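Local coordinates for protein serine-pyruvate aminotransferase (AgxT) (Sulfolobus solfataricus, PDB 3ZRQ) that is a class-V pyridoxal-phosphate-dependent aminotransferase that probably moves amino groups from serine to pyruvate or from alanine to glyoxylate, at residues 57-62 with 224-229; 195-200 with 243-248; 218-223 with 239-244. One frame throughout, in Å; residues are numbered along the deposited sequence.

Interaction 1 (57-62 with 224-229). With PMP (4'-deoxy-4'-aminopyridoxal-5'-phosphate), chain C.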
loop_
_atom_site.group_PDB
_atom_site.type_symbol
_atom_site.label_atom_id
_atom_site.label_comp_id
_atom_site.label_asym_id
_atom_site.label_seq_id
_atom_site.Cartn_x
_atom_site.Cartn_y
_atom_site.Cartn_z
ATOM N N LEU A 57 8.112 -16.964 -22.263
ATOM C CA LEU A 57 8.623 -15.596 -22.361
ATOM C C LEU A 57 7.555 -14.633 -21.858
ATOM O O LEU A 57 6.354 -14.842 -22.078
ATOM C CB LEU A 57 9.005 -15.214 -23.798
ATOM C CG LEU A 57 10.140 -16.025 -24.450
ATOM C CD1 LEU A 57 9.504 -17.051 -25.324
ATOM C CD2 LEU A 57 11.107 -15.162 -25.257
ATOM N N ILE A 58 8.015 -13.597 -21.175
ATOM C CA ILE A 58 7.144 -12.550 -20.678
ATOM C C ILE A 58 7.723 -11.268 -21.237
ATOM O O ILE A 58 8.876 -10.931 -20.972
ATOM C CB ILE A 58 7.072 -12.579 -19.130
ATOM C CG1 ILE A 58 6.463 -13.920 -18.652
ATOM C CG2 ILE A 58 6.290 -11.363 -18.611
ATOM C CD1 ILE A 58 6.555 -14.179 -17.143
ATOM N N ILE A 59 6.931 -10.573 -22.047
ATOM C CA ILE A 59 7.390 -9.377 -22.769
ATOM C C ILE A 59 6.504 -8.181 -22.440
ATOM O O ILE A 59 5.388 -8.351 -21.934
ATOM C CB ILE A 59 7.442 -9.587 -24.318
ATOM C CG1 ILE A 59 6.025 -9.773 -24.936
ATOM C CG2 ILE A 59 8.381 -10.770 -24.655
ATOM C CD1 ILE A 59 5.981 -9.806 -26.499
ATOM N N PRO A 60 7.011 -6.960 -22.690
ATOM C CA PRO A 60 6.142 -5.792 -22.428
ATOM C C PRO A 60 4.955 -5.644 -23.404
ATOM O O PRO A 60 5.044 -6.029 -24.586
ATOM C CB PRO A 60 7.085 -4.594 -22.580
ATOM C CG PRO A 60 8.479 -5.157 -22.543
ATOM C CD PRO A 60 8.381 -6.573 -23.080
ATOM N N GLY A 61 3.864 -5.083 -22.883
ATOM C CA GLY A 61 2.715 -4.634 -23.688
ATOM C C GLY A 61 1.471 -5.411 -23.286
ATOM O O GLY A 61 0.823 -5.105 -22.277
ATOM N N GLY A 62 1.133 -6.431 -24.066
ATOM C CA GLY A 62 -0.044 -7.271 -23.737
ATOM C C GLY A 62 -0.335 -8.311 -24.792
ATOM O O GLY A 62 0.574 -8.778 -25.488
ATOM N N ARG A 224 13.812 -13.242 -30.195
ATOM C CA ARG A 224 15.264 -13.563 -30.042
ATOM C C ARG A 224 15.948 -12.584 -29.085
ATOM O O ARG A 224 16.865 -12.957 -28.356
ATOM C CB ARG A 224 15.989 -13.561 -31.397
ATOM C CG ARG A 224 15.577 -14.684 -32.330
ATOM C CD ARG A 224 16.052 -14.407 -33.746
ATOM N NE ARG A 224 15.522 -15.414 -34.660
ATOM C CZ ARG A 224 14.289 -15.379 -35.156
ATOM N NH1 ARG A 224 13.466 -14.367 -34.842
ATOM N NH2 ARG A 224 13.887 -16.330 -35.980
ATOM N N ASN A 225 15.482 -11.333 -29.081
ATOM C CA ASN A 225 16.029 -10.307 -28.189
ATOM C C ASN A 225 15.665 -10.478 -26.711
ATOM O O ASN A 225 16.418 -10.031 -25.828
ATOM C CB ASN A 225 15.642 -8.913 -28.665
ATOM C CG ASN A 225 16.400 -8.476 -29.905
ATOM O OD1 ASN A 225 17.553 -8.841 -30.080
ATOM N ND2 ASN A 225 15.772 -7.624 -30.744
ATOM N N TRP A 226 14.513 -11.105 -26.449
ATOM C CA TRP A 226 14.019 -11.353 -25.076
ATOM C C TRP A 226 14.486 -12.686 -24.530
ATOM O O TRP A 226 14.555 -12.861 -23.317
ATOM C CB TRP A 226 12.463 -11.259 -24.996
ATOM C CG TRP A 226 11.998 -9.850 -25.230
ATOM C CD1 TRP A 226 11.460 -9.346 -26.383
ATOM C CD2 TRP A 226 12.096 -8.750 -24.313
ATOM N NE1 TRP A 226 11.200 -7.994 -26.231
ATOM C CE2 TRP A 226 11.562 -7.613 -24.965
ATOM C CE3 TRP A 226 12.563 -8.621 -22.994
ATOM C CZ2 TRP A 226 11.488 -6.354 -24.349
ATOM C CZ3 TRP A 226 12.499 -7.385 -22.382
ATOM C CH2 TRP A 226 11.938 -6.260 -23.051
ATOM N N LEU A 227 14.802 -13.638 -25.413
ATOM C CA LEU A 227 15.255 -14.974 -24.966
ATOM C C LEU A 227 16.418 -14.961 -23.942
ATOM O O LEU A 227 16.341 -15.657 -22.934
ATOM C CB LEU A 227 15.640 -15.867 -26.150
ATOM C CG LEU A 227 14.698 -16.957 -26.632
ATOM C CD1 LEU A 227 15.335 -17.683 -27.822
ATOM C CD2 LEU A 227 14.346 -17.938 -25.523
ATOM N N PRO A 228 17.476 -14.160 -24.180
ATOM C CA PRO A 228 18.564 -14.153 -23.195
ATOM C C PRO A 228 18.097 -13.701 -21.806
ATOM O O PRO A 228 18.592 -14.208 -20.790
ATOM C CB PRO A 228 19.544 -13.130 -23.770
ATOM C CG PRO A 228 19.304 -13.172 -25.239
ATOM C CD PRO A 228 17.827 -13.381 -25.381
ATOM N N VAL A 229 17.141 -12.765 -21.767
ATOM C CA VAL A 229 16.598 -12.274 -20.508
ATOM C C VAL A 229 15.853 -13.390 -19.746
ATOM O O VAL A 229 16.047 -13.559 -18.528
ATOM C CB VAL A 229 15.695 -11.004 -20.717
ATOM C CG1 VAL A 229 15.201 -10.477 -19.367
ATOM C CG2 VAL A 229 16.442 -9.938 -21.483
HETATM N N1 PMP C . -6.942 -11.293 -28.009
HETATM C C2 PMP C . -8.124 -11.278 -27.334
HETATM C C2A PMP C . -8.972 -12.519 -27.400
HETATM C C3 PMP C . -8.458 -10.213 -26.493
HETATM O O3 PMP C . -9.567 -10.303 -25.717
HETATM C C4 PMP C . -7.624 -9.082 -26.507
HETATM C C4A PMP C . -8.056 -7.775 -25.904
HETATM N N4A PMP C . -8.467 -7.948 -24.572
HETATM C C5 PMP C . -6.424 -9.111 -27.236
HETATM C C6 PMP C . -6.099 -10.224 -27.996
HETATM C C5A PMP C . -5.416 -7.968 -27.222
HETATM O O4P PMP C . -4.873 -7.888 -25.908
HETATM P P PMP C . -4.269 -6.487 -25.388
HETATM O O1P PMP C . -5.375 -5.457 -25.304
HETATM O O2P PMP C . -3.194 -6.031 -26.359
HETATM O O3P PMP C . -3.688 -6.807 -24.037
#

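Interaction 2 (195-200 with 243-248). With PMP (4'-deoxy-4'-aminopyridoxal-5'-phosphate), chain D.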
loop_
_atom_site.group_PDB
_atom_site.type_symbol
_atom_site.label_atom_id
_atom_site.label_comp_id
_atom_site.label_asym_id
_atom_site.label_seq_id
_atom_site.Cartn_x
_atom_site.Cartn_y
_atom_site.Cartn_z
ATOM N N ALA A 195 -2.203 -5.014 -15.842
ATOM C CA ALA A 195 -1.887 -4.946 -17.280
ATOM C C ALA A 195 -0.444 -4.459 -17.533
ATOM O O ALA A 195 0.151 -3.756 -16.690
ATOM C CB ALA A 195 -2.875 -4.007 -17.978
ATOM N N GLY A 196 0.105 -4.837 -18.691
ATOM C CA GLY A 196 1.393 -4.325 -19.154
ATOM C C GLY A 196 2.316 -5.390 -19.684
ATOM O O GLY A 196 3.421 -5.069 -20.089
ATOM N N LEU A 197 1.868 -6.661 -19.653
ATOM C CA LEU A 197 2.656 -7.800 -20.139
ATOM C C LEU A 197 1.929 -8.700 -21.146
ATOM O O LEU A 197 0.749 -9.043 -20.938
ATOM C CB LEU A 197 3.072 -8.682 -18.937
ATOM C CG LEU A 197 3.809 -8.019 -17.757
ATOM C CD1 LEU A 197 3.843 -8.982 -16.568
ATOM C CD2 LEU A 197 5.217 -7.636 -18.182
ATOM N N GLY A 198 2.648 -9.120 -22.193
ATOM C CA GLY A 198 2.288 -10.304 -23.004
ATOM C C GLY A 198 3.065 -11.547 -22.551
ATOM O O GLY A 198 4.208 -11.438 -22.105
ATOM N N LEU A 199 2.429 -12.705 -22.618
ATOM C CA LEU A 199 3.032 -13.974 -22.154
ATOM C C LEU A 199 2.949 -15.033 -23.239
ATOM O O LEU A 199 1.888 -15.221 -23.829
ATOM C CB LEU A 199 2.329 -14.496 -20.905
ATOM C CG LEU A 199 2.433 -13.631 -19.640
ATOM C CD1 LEU A 199 1.320 -12.619 -19.642
ATOM C CD2 LEU A 199 2.344 -14.511 -18.400
ATOM N N LEU A 200 4.046 -15.753 -23.480
ATOM C CA LEU A 200 4.101 -16.703 -24.599
ATOM C C LEU A 200 4.769 -17.964 -24.118
ATOM O O LEU A 200 5.685 -17.901 -23.310
ATOM C CB LEU A 200 4.925 -16.153 -25.773
ATOM C CG LEU A 200 4.433 -14.840 -26.422
ATOM C CD1 LEU A 200 5.235 -13.647 -25.859
ATOM C CD2 LEU A 200 4.596 -14.908 -27.924
ATOM N N THR A 243 14.182 -2.263 -20.843
ATOM C CA THR A 243 13.615 -2.290 -19.474
ATOM C C THR A 243 12.193 -2.904 -19.475
ATOM O O THR A 243 11.347 -2.415 -20.204
ATOM C CB THR A 243 13.561 -0.889 -18.889
ATOM O OG1 THR A 243 14.902 -0.362 -18.878
ATOM C CG2 THR A 243 12.996 -0.922 -17.432
ATOM N N PRO A 244 11.958 -3.977 -18.699
ATOM C CA PRO A 244 10.604 -4.556 -18.594
ATOM C C PRO A 244 9.764 -3.814 -17.542
ATOM O O PRO A 244 10.315 -2.985 -16.817
ATOM C CB PRO A 244 10.865 -5.991 -18.124
ATOM C CG PRO A 244 12.186 -5.892 -17.377
ATOM C CD PRO A 244 12.958 -4.738 -17.916
ATOM N N PRO A 245 8.440 -4.077 -17.482
ATOM C CA PRO A 245 7.596 -3.433 -16.460
ATOM C C PRO A 245 7.864 -4.114 -15.110
ATOM O O PRO A 245 7.117 -5.027 -14.708
ATOM C CB PRO A 245 6.172 -3.704 -16.962
ATOM C CG PRO A 245 6.305 -4.070 -18.423
ATOM C CD PRO A 245 7.629 -4.799 -18.472
ATOM N N VAL A 246 8.956 -3.714 -14.463
ATOM C CA VAL A 246 9.492 -4.411 -13.272
ATOM C C VAL A 246 8.431 -4.727 -12.211
ATOM O O VAL A 246 8.274 -5.886 -11.793
ATOM C CB VAL A 246 10.659 -3.585 -12.640
ATOM C CG1 VAL A 246 11.048 -4.127 -11.279
ATOM C CG2 VAL A 246 11.867 -3.582 -13.577
ATOM N N HIS A 247 7.717 -3.690 -11.787
ATOM C CA HIS A 247 6.718 -3.806 -10.726
ATOM C C HIS A 247 5.470 -4.578 -11.183
ATOM O O HIS A 247 4.865 -5.309 -10.395
ATOM C CB HIS A 247 6.381 -2.425 -10.143
ATOM C CG HIS A 247 7.524 -1.804 -9.404
ATOM N ND1 HIS A 247 8.519 -1.096 -10.043
ATOM C CD2 HIS A 247 7.829 -1.779 -8.078
ATOM C CE1 HIS A 247 9.400 -0.672 -9.147
ATOM N NE2 HIS A 247 9.005 -1.081 -7.949
ATOM N N VAL A 248 5.113 -4.479 -12.473
ATOM C CA VAL A 248 3.997 -5.286 -12.997
ATOM C C VAL A 248 4.364 -6.782 -12.904
ATOM O O VAL A 248 3.502 -7.625 -12.736
ATOM C CB VAL A 248 3.674 -4.939 -14.472
ATOM C CG1 VAL A 248 2.539 -5.828 -15.013
ATOM C CG2 VAL A 248 3.244 -3.437 -14.562
HETATM N N1 PMP D . 17.908 5.477 -24.354
HETATM C C2 PMP D . 18.749 5.650 -23.277
HETATM C C2A PMP D . 19.563 6.925 -23.263
HETATM C C3 PMP D . 18.632 4.808 -22.161
HETATM O O3 PMP D . 19.263 5.068 -20.963
HETATM C C4 PMP D . 17.848 3.652 -22.278
HETATM C C4A PMP D . 17.849 2.590 -21.217
HETATM N N4A PMP D . 18.029 3.148 -19.905
HETATM C C5 PMP D . 17.093 3.439 -23.425
HETATM C C6 PMP D . 17.163 4.337 -24.479
HETATM C C5A PMP D . 16.218 2.194 -23.554
HETATM O O4P PMP D . 15.114 2.380 -22.686
HETATM P P PMP D . 14.259 1.142 -22.166
HETATM O O1P PMP D . 15.183 0.198 -21.428
HETATM O O2P PMP D . 13.676 0.448 -23.374
HETATM O O3P PMP D . 13.183 1.745 -21.268
#

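Interaction 3 (218-223 with 239-244). With PMP (4'-deoxy-4'-aminopyridoxal-5'-phosphate), chain D.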
loop_
_atom_site.group_PDB
_atom_site.type_symbol
_atom_site.label_atom_id
_atom_site.label_comp_id
_atom_site.label_asym_id
_atom_site.label_seq_id
_atom_site.Cartn_x
_atom_site.Cartn_y
_atom_site.Cartn_z
ATOM N N GLY A 218 10.453 -6.988 -36.211
ATOM C CA GLY A 218 11.086 -5.687 -35.944
ATOM C C GLY A 218 12.130 -5.857 -34.854
ATOM O O GLY A 218 12.746 -6.909 -34.746
ATOM N N TYR A 219 12.335 -4.836 -34.027
ATOM C CA TYR A 219 13.387 -4.918 -33.007
ATOM C C TYR A 219 12.818 -5.302 -31.624
ATOM O O TYR A 219 13.128 -6.366 -31.064
ATOM C CB TYR A 219 14.179 -3.592 -32.965
ATOM C CG TYR A 219 15.422 -3.627 -32.094
ATOM C CD1 TYR A 219 16.569 -4.331 -32.501
ATOM C CD2 TYR A 219 15.435 -2.996 -30.847
ATOM C CE1 TYR A 219 17.717 -4.362 -31.697
ATOM C CE2 TYR A 219 16.578 -3.025 -30.036
ATOM C CZ TYR A 219 17.699 -3.712 -30.468
ATOM O OH TYR A 219 18.809 -3.725 -29.660
ATOM N N TYR A 220 11.951 -4.443 -31.098
ATOM C CA TYR A 220 11.350 -4.626 -29.770
ATOM C C TYR A 220 10.577 -5.943 -29.643
ATOM O O TYR A 220 10.576 -6.575 -28.577
ATOM C CB TYR A 220 10.432 -3.443 -29.466
ATOM C CG TYR A 220 10.163 -3.224 -27.975
ATOM C CD1 TYR A 220 11.177 -2.753 -27.129
ATOM C CD2 TYR A 220 8.890 -3.396 -27.443
ATOM C CE1 TYR A 220 10.953 -2.521 -25.759
ATOM C CE2 TYR A 220 8.636 -3.152 -26.077
ATOM C CZ TYR A 220 9.662 -2.722 -25.240
ATOM O OH TYR A 220 9.430 -2.483 -23.885
ATOM N N LEU A 221 9.964 -6.383 -30.753
ATOM C CA LEU A 221 9.077 -7.554 -30.701
ATOM C C LEU A 221 9.682 -8.822 -31.305
ATOM O O LEU A 221 8.992 -9.827 -31.498
ATOM C CB LEU A 221 7.709 -7.229 -31.309
ATOM C CG LEU A 221 6.979 -6.045 -30.633
ATOM C CD1 LEU A 221 5.608 -5.831 -31.326
ATOM C CD2 LEU A 221 6.789 -6.287 -29.112
ATOM N N ASP A 222 10.978 -8.775 -31.584
ATOM C CA ASP A 222 11.713 -9.986 -31.956
ATOM C C ASP A 222 11.994 -10.798 -30.683
ATOM O O ASP A 222 12.747 -10.363 -29.781
ATOM C CB ASP A 222 13.012 -9.612 -32.680
ATOM C CG ASP A 222 13.777 -10.847 -33.250
ATOM O OD1 ASP A 222 13.443 -12.020 -32.920
ATOM O OD2 ASP A 222 14.714 -10.603 -34.051
ATOM N N LEU A 223 11.375 -11.964 -30.594
ATOM C CA LEU A 223 11.513 -12.806 -29.425
ATOM C C LEU A 223 12.971 -13.236 -29.148
ATOM O O LEU A 223 13.307 -13.546 -27.982
ATOM C CB LEU A 223 10.623 -14.040 -29.522
ATOM C CG LEU A 223 9.110 -13.788 -29.487
ATOM C CD1 LEU A 223 8.362 -15.130 -29.662
ATOM C CD2 LEU A 223 8.693 -13.080 -28.152
ATOM N N ALA A 239 19.911 -10.116 -16.976
ATOM C CA ALA A 239 20.407 -9.773 -18.311
ATOM C C ALA A 239 19.529 -8.646 -18.818
ATOM O O ALA A 239 18.397 -8.506 -18.359
ATOM C CB ALA A 239 20.351 -10.975 -19.228
ATOM N N TYR A 240 20.053 -7.815 -19.709
ATOM C CA TYR A 240 19.319 -6.644 -20.158
ATOM C C TYR A 240 19.115 -6.633 -21.662
ATOM O O TYR A 240 20.078 -6.676 -22.434
ATOM C CB TYR A 240 20.007 -5.347 -19.704
ATOM C CG TYR A 240 19.395 -4.110 -20.296
ATOM C CD1 TYR A 240 18.191 -3.587 -19.791
ATOM C CD2 TYR A 240 19.985 -3.482 -21.391
ATOM C CE1 TYR A 240 17.619 -2.440 -20.360
ATOM C CE2 TYR A 240 19.409 -2.345 -21.975
ATOM C CZ TYR A 240 18.235 -1.841 -21.454
ATOM O OH TYR A 240 17.707 -0.719 -22.041
ATOM N N PHE A 241 17.858 -6.564 -22.093
ATOM C CA PHE A 241 17.600 -6.206 -23.478
ATOM C C PHE A 241 17.010 -4.800 -23.495
ATOM O O PHE A 241 17.572 -3.872 -24.077
ATOM C CB PHE A 241 16.652 -7.186 -24.195
ATOM C CG PHE A 241 16.133 -6.625 -25.514
ATOM C CD1 PHE A 241 17.025 -6.138 -26.464
ATOM C CD2 PHE A 241 14.759 -6.548 -25.775
ATOM C CE1 PHE A 241 16.581 -5.572 -27.675
ATOM C CE2 PHE A 241 14.282 -5.986 -26.988
ATOM C CZ PHE A 241 15.187 -5.498 -27.943
ATOM N N ALA A 242 15.831 -4.672 -22.889
ATOM C CA ALA A 242 15.144 -3.368 -22.808
ATOM C C ALA A 242 14.417 -3.416 -21.473
ATOM O O ALA A 242 14.118 -4.516 -20.971
ATOM C CB ALA A 242 14.163 -3.204 -23.975
ATOM N N THR A 243 14.182 -2.263 -20.843
ATOM C CA THR A 243 13.615 -2.290 -19.474
ATOM C C THR A 243 12.193 -2.904 -19.475
ATOM O O THR A 243 11.347 -2.415 -20.204
ATOM C CB THR A 243 13.561 -0.889 -18.889
ATOM O OG1 THR A 243 14.902 -0.362 -18.878
ATOM C CG2 THR A 243 12.996 -0.922 -17.432
ATOM N N PRO A 244 11.958 -3.977 -18.699
ATOM C CA PRO A 244 10.604 -4.556 -18.594
ATOM C C PRO A 244 9.764 -3.814 -17.542
ATOM O O PRO A 244 10.315 -2.985 -16.817
ATOM C CB PRO A 244 10.865 -5.991 -18.124
ATOM C CG PRO A 244 12.186 -5.892 -17.377
ATOM C CD PRO A 244 12.958 -4.738 -17.916
HETATM N N1 PMP D . 17.908 5.477 -24.354
HETATM C C2 PMP D . 18.749 5.650 -23.277
HETATM C C2A PMP D . 19.563 6.925 -23.263
HETATM C C3 PMP D . 18.632 4.808 -22.161
HETATM O O3 PMP D . 19.263 5.068 -20.963
HETATM C C4 PMP D . 17.848 3.652 -22.278
HETATM C C4A PMP D . 17.849 2.590 -21.217
HETATM N N4A PMP D . 18.029 3.148 -19.905
HETATM C C5 PMP D . 17.093 3.439 -23.425
HETATM C C6 PMP D . 17.163 4.337 -24.479
HETATM C C5A PMP D . 16.218 2.194 -23.554
HETATM O O4P PMP D . 15.114 2.380 -22.686
HETATM P P PMP D . 14.259 1.142 -22.166
HETATM O O1P PMP D . 15.183 0.198 -21.428
HETATM O O2P PMP D . 13.676 0.448 -23.374
HETATM O O3P PMP D . 13.183 1.745 -21.268
HETATM O O HOH W 1 11.511 -1.198 -22.639
#

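Interaction 1 (57-62 with 224-229)
Pro-60 and Ile-59 lie over one face of the Trp-226 indole, the tight part of this contact between strand 55-59 and helix 223-234. CD of Pro-60 comes within 3.4 Å of CZ2 of Trp-226 and sits over the rim of the six-membered ring, a CH-pi contact. CG2 of Ile-59 makes a second one over the five-membered ring, 3.8 Å from CG of Trp-226 and 20° off the ring normal. The two carbons sit over the same face, one above each ring. Trp-226 is placed for this by a first torsion that sets CG beside its backbone N and anti to its carbonyl carbon (chi1 -68°), swinging the ring off the helix and across the chain at the strand end. NE1 of Trp-226 gives its hydrogen to the carbonyl of Tyr-220, so the buried indole is held through its N-H as well as over one face.

Farther back on the strand the packing is looser. CD2 of Leu-57 is 4.1 Å from CB of Trp-226 and 4.2 Å from CG of Leu-227, ordinary apolar distances with one methyl doing all the touching. Beyond this, the helix turns its outer side to solvent: Pro-228 is exposed, and Arg-224 and Asn-225 are partly so.

At Pro-60 the chain turns a corner and runs on into Gly-61 and Gly-62. A side chain on Gly-62, the N-cap of helix 63-69, would collide with the cofactor phosphate; its CA lies 3.7 Å from O3P of PMP. This strand-glycine-turn-helix passage, with the helix start at a cofactor phosphate, belongs to the large domain of fold-type I pyridoxal-phosphate enzymes, and the tryptophan packs where the strand gives way to the glycine turn.

Interaction 2 (195-200 with 243-248)
Gly-196 and Val-248 bring the two backbones nearest, their CA atoms 6.8 Å apart where strand 196-202 starts and helix 246-262 takes its first turn. Gly-196 has a positive phi (134°) at which a CB would press on the carbonyl O of Ala-195, and such a CB would also point at Val-248. Pro-245 is both the N-cap of the helix and the centre of an inverse gamma turn, closed by a weak bond from Val-246 N to Pro-244 O. The pyrrolidine of Pro-245 meets the strand through CG, 3.5 Å from Gly-196 O, a packing contact with a carbonyl that accepts the backbone N of Gly-61 in the sheet.

Leu-197 supplies the main side-chain contact, its two methyl branches splitting between two partners. CD2 reaches CD of Pro-245 at 3.7 Å, while CG and CD1 run alongside Val-248 in the opposite direction, with CG 3.7 Å from CG1 of Val-248. The same CG1 of Val-248 touches Ala-195 O at 3.6 Å. An alanine in place of Leu-197 is likely to open a gap between Pro-245 and Val-248 and leave the start of the helix less firmly seated on the strand.

At the far end of 243-248, Thr-243 binds one phosphate oxygen twice: N and OG1 donate to O1P of PMP at 2.7 and 2.6 Å. The rest of that cofactor site comes largely from the second subunit. The chemistry is therefore divided, apolar packing seating the helix start on the sheet while a threonine two positions before the N-cap holds the phosphate.

Interaction 3 (218-223 with 239-244)
Tyr-219 brings its ring obliquely against Phe-241, with planes at 57° and centroids 5.2 Å apart. CE2 of Tyr-219 is 3.5 Å from CE1 of Phe-241, and CE2 and CZ of the phenol sit at the edge of the phenylalanine ring, near its plane. The chain places the phenol there by turning CG away from the backbone N (chi1 -171°). Tyr-219 also opens a type I turn that ends at Asp-222, whose N returns to Tyr-219 O. At the start of this turn, the backbone N atoms of Tyr-219 and Tyr-220 are held by Glu-68 of the second subunit.

Tyr-220 follows, and its ring leads to the cofactor. CE1 packs on CB of Ala-242 at 3.7 Å. Its hydroxyl donates to a water 2.7 Å away that lies at the ring edge, in plane, and that water gives its own two hydrogens to Thr-243 O and to O2P of PMP. Tyr-220 is thus a second-shell group: it fixes the water, and the water links backbone to phosphate.

Asp-222 ends the turn as N-cap of helix 223-234; its side chain caps a helix backbone N and pairs with Arg-224.

On the facing loop, Tyr-240 donates through OH to O1P of PMP at 2.8 Å, the oxygen lying at the ring edge in its plane. Since Thr-243 also donates twice to O1P, three bonds grip this one oxygen, which is likely to stabilise the phosphate charge. Phe-241 O is met by Arg-91 of the second subunit. Two loops flanking a helix, offering tyrosine, threonine and a bridging water to a cofactor that the second subunit also binds, form part of an active site shared between subunits, as in fold-type I aminotransferases.

How the interactions relate
The three contacts cluster in the large domain, interactions 1 and 3 about 6 Å apart between centres, 1 and 2 about 9 Å, and 2 and 3 about 12 Å. Interactions 1 and 2 meet through neighbouring antiparallel strands 55-59 and 196-202 of the mixed sheet. Along the chain the order is 57-62, 195-200, 218-223, 224-229, then 239-244 and 243-248, which share Thr-243 and Pro-244. Helices 223-234 and 246-262 follow each other, the 239-244 loop between them. Interaction 1 runs up to one PMP, while interactions 2 and 3 hold a second, so this small region serves two cofactor sites, both shared with the second subunit.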